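Side-chain contact in 5-dehydro-2-deoxygluconokinase (Bacillus halodurans C-125, PDB 2QCV), which probably phosphorylates 5-dehydro-2-deoxy-D-gluconate with ATP, a step in the breakdown of myo-inositol to acetyl-CoA: residues 157-162 / 193-198. Sequence-based numbering, arbitrary orientation.
Sequences AVLKAI and YSLVAE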
loop_
_atom_site.group_PDB
_atom_site.type_symbol
_atom_site.label_atom_id
_atom_site.label_comp_id
_atom_site.label_asym_id
_atom_site.label_seq_id
_atom_site.Cartn_x
_atom_site.Cartn_y
_atom_site.Cartn_z
ATOM N N ALA A 157 13.855 3.101 -14.890
ATOM C CA ALA A 157 14.515 4.296 -15.360
ATOM C C ALA A 157 16.012 4.025 -15.542
ATOM O O ALA A 157 16.598 4.425 -16.545
ATOM C CB ALA A 157 14.303 5.498 -14.360
ATOM N N VAL A 158 16.631 3.342 -14.578
ATOM C CA VAL A 158 18.055 3.012 -14.681
ATOM C C VAL A 158 18.309 2.056 -15.830
ATOM O O VAL A 158 19.252 2.229 -16.605
ATOM C CB VAL A 158 18.589 2.414 -13.369
ATOM C CG1 VAL A 158 19.985 1.869 -13.542
ATOM C CG2 VAL A 158 18.546 3.522 -12.222
ATOM N N LEU A 159 17.479 1.022 -15.951
ATOM C CA LEU A 159 17.674 0.075 -17.051
ATOM C C LEU A 159 17.559 0.798 -18.415
ATOM O O LEU A 159 18.309 0.479 -19.381
ATOM C CB LEU A 159 16.723 -1.121 -16.893
ATOM C CG LEU A 159 16.944 -2.053 -15.682
ATOM C CD1 LEU A 159 15.807 -3.110 -15.607
ATOM C CD2 LEU A 159 18.306 -2.702 -15.802
ATOM N N LYS A 160 16.612 1.734 -18.529
ATOM C CA LYS A 160 16.465 2.521 -19.746
ATOM C C LYS A 160 17.708 3.367 -20.006
ATOM O O LYS A 160 18.263 3.368 -21.110
ATOM C CB LYS A 160 15.227 3.422 -19.695
ATOM C CG LYS A 160 15.186 4.400 -20.862
ATOM C CD LYS A 160 13.851 5.138 -20.877
ATOM C CE LYS A 160 13.841 6.218 -21.996
ATOM N NZ LYS A 160 12.467 6.883 -22.076
ATOM N N ALA A 161 18.172 4.066 -18.979
ATOM C CA ALA A 161 19.416 4.881 -19.075
ATOM C C ALA A 161 20.621 4.100 -19.596
ATOM O O ALA A 161 21.329 4.579 -20.480
ATOM C CB ALA A 161 19.730 5.538 -17.713
ATOM N N ILE A 162 20.806 2.876 -19.103
ATOM C CA ILE A 162 21.918 2.017 -19.502
ATOM C C ILE A 162 21.810 1.685 -20.995
ATOM O O ILE A 162 22.770 1.828 -21.737
ATOM C CB ILE A 162 21.978 0.713 -18.645
ATOM C CG1 ILE A 162 22.376 1.043 -17.195
ATOM C CG2 ILE A 162 22.968 -0.295 -19.275
ATOM C CD1 ILE A 162 22.041 -0.060 -16.203
ATOM N N TYR A 193 21.755 -6.585 -9.551
ATOM C CA TYR A 193 23.198 -6.293 -9.638
ATOM C C TYR A 193 23.887 -7.125 -10.701
ATOM O O TYR A 193 24.706 -6.594 -11.424
ATOM C CB TYR A 193 23.898 -6.513 -8.294
ATOM C CG TYR A 193 23.823 -5.347 -7.319
ATOM C CD1 TYR A 193 22.778 -4.416 -7.359
ATOM C CD2 TYR A 193 24.783 -5.189 -6.344
ATOM C CE1 TYR A 193 22.731 -3.356 -6.463
ATOM C CE2 TYR A 193 24.758 -4.109 -5.459
ATOM C CZ TYR A 193 23.739 -3.203 -5.535
ATOM O OH TYR A 193 23.712 -2.136 -4.677
ATOM N N SER A 194 23.652 -8.438 -10.751
ATOM C CA SER A 194 24.271 -9.298 -11.791
ATOM C C SER A 194 23.887 -8.837 -13.209
ATOM O O SER A 194 24.731 -8.657 -14.079
ATOM C CB SER A 194 23.927 -10.772 -11.556
ATOM O OG SER A 194 22.514 -11.003 -11.548
ATOM N N LEU A 195 22.607 -8.586 -13.405
ATOM C CA LEU A 195 22.047 -8.168 -14.710
ATOM C C LEU A 195 22.700 -6.866 -15.180
ATOM O O LEU A 195 23.203 -6.783 -16.309
ATOM C CB LEU A 195 20.531 -7.966 -14.548
ATOM C CG LEU A 195 19.734 -6.995 -15.454
ATOM C CD1 LEU A 195 19.862 -7.452 -16.869
ATOM C CD2 LEU A 195 18.257 -6.901 -15.041
ATOM N N VAL A 196 22.747 -5.889 -14.274
ATOM C CA VAL A 196 23.305 -4.583 -14.593
ATOM C C VAL A 196 24.833 -4.666 -14.787
ATOM O O VAL A 196 25.361 -4.141 -15.771
ATOM C CB VAL A 196 22.904 -3.520 -13.602
ATOM C CG1 VAL A 196 23.658 -2.204 -13.888
ATOM C CG2 VAL A 196 21.334 -3.318 -13.702
ATOM N N ALA A 197 25.538 -5.392 -13.908
ATOM C CA ALA A 197 26.996 -5.504 -14.077
ATOM C C ALA A 197 27.317 -6.149 -15.422
ATOM O O ALA A 197 28.281 -5.761 -16.097
ATOM C CB ALA A 197 27.640 -6.318 -12.915
ATOM N N GLU A 198 26.485 -7.104 -15.858
ATOM C CA GLU A 198 26.756 -7.811 -17.101
ATOM C C GLU A 198 26.652 -6.905 -18.335
ATOM O O GLU A 198 27.268 -7.198 -19.350
ATOM C CB GLU A 198 25.803 -9.002 -17.230
ATOM C CG GLU A 198 26.217 -10.175 -16.305
ATOM C CD GLU A 198 25.141 -11.243 -16.181
ATOM O OE1 GLU A 198 24.140 -11.158 -16.926
ATOM O OE2 GLU A 198 25.309 -12.156 -15.340
#
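Val196 meets two side chains of the facing helix, Leu159 and Ile162, mainly through a different methyl for each. Its CG2 lies 3.7 Å from Leu159 CD2, while its CG1 touches Ile162 CD1 at 3.5 Å. The first torsion divides the work: with CG1 anti to the backbone N (chi1 173°), CG2 falls beside that nitrogen, and the two branches fork towards residues one helical turn apart. Ile162 CD1 also comes within 4.2 Å of Val196 CG2, so this methyl borders both branches of the valine. Ile162 reaches across with an extended CG1-CD1 arm, chi2 162°, whereas Leu159 uses the end of one branch, its CB not being aimed at the other helix. The same CD2 methyl of Leu159 lies 4.3 Å from Leu195 CD2, a looser touch. The interface is wholly apolar and small, burying 153 Å² in all. The axes of the two short segments run nearly parallel, at 16°, and come no closer than 11.5 Å, so the helices meet through the ends of branched side chains. Leu159 and Leu195 also pack against Val191 and Leu195, respectively, of a second subunit, placing this helix pair at a subunit interface. Such spacing fits neighbouring helices on one face of the parallel part of the central mixed sheet in the Rossmann-like core of a PfkB-family (ribokinase-like) kinase. Helix 154-167 follows strand 139-145, and helix 186-199 follows the adjacent strand 171-175. Beneath the contact, Ile162 rests on Val144 and Val172, and Val196 on Phe174.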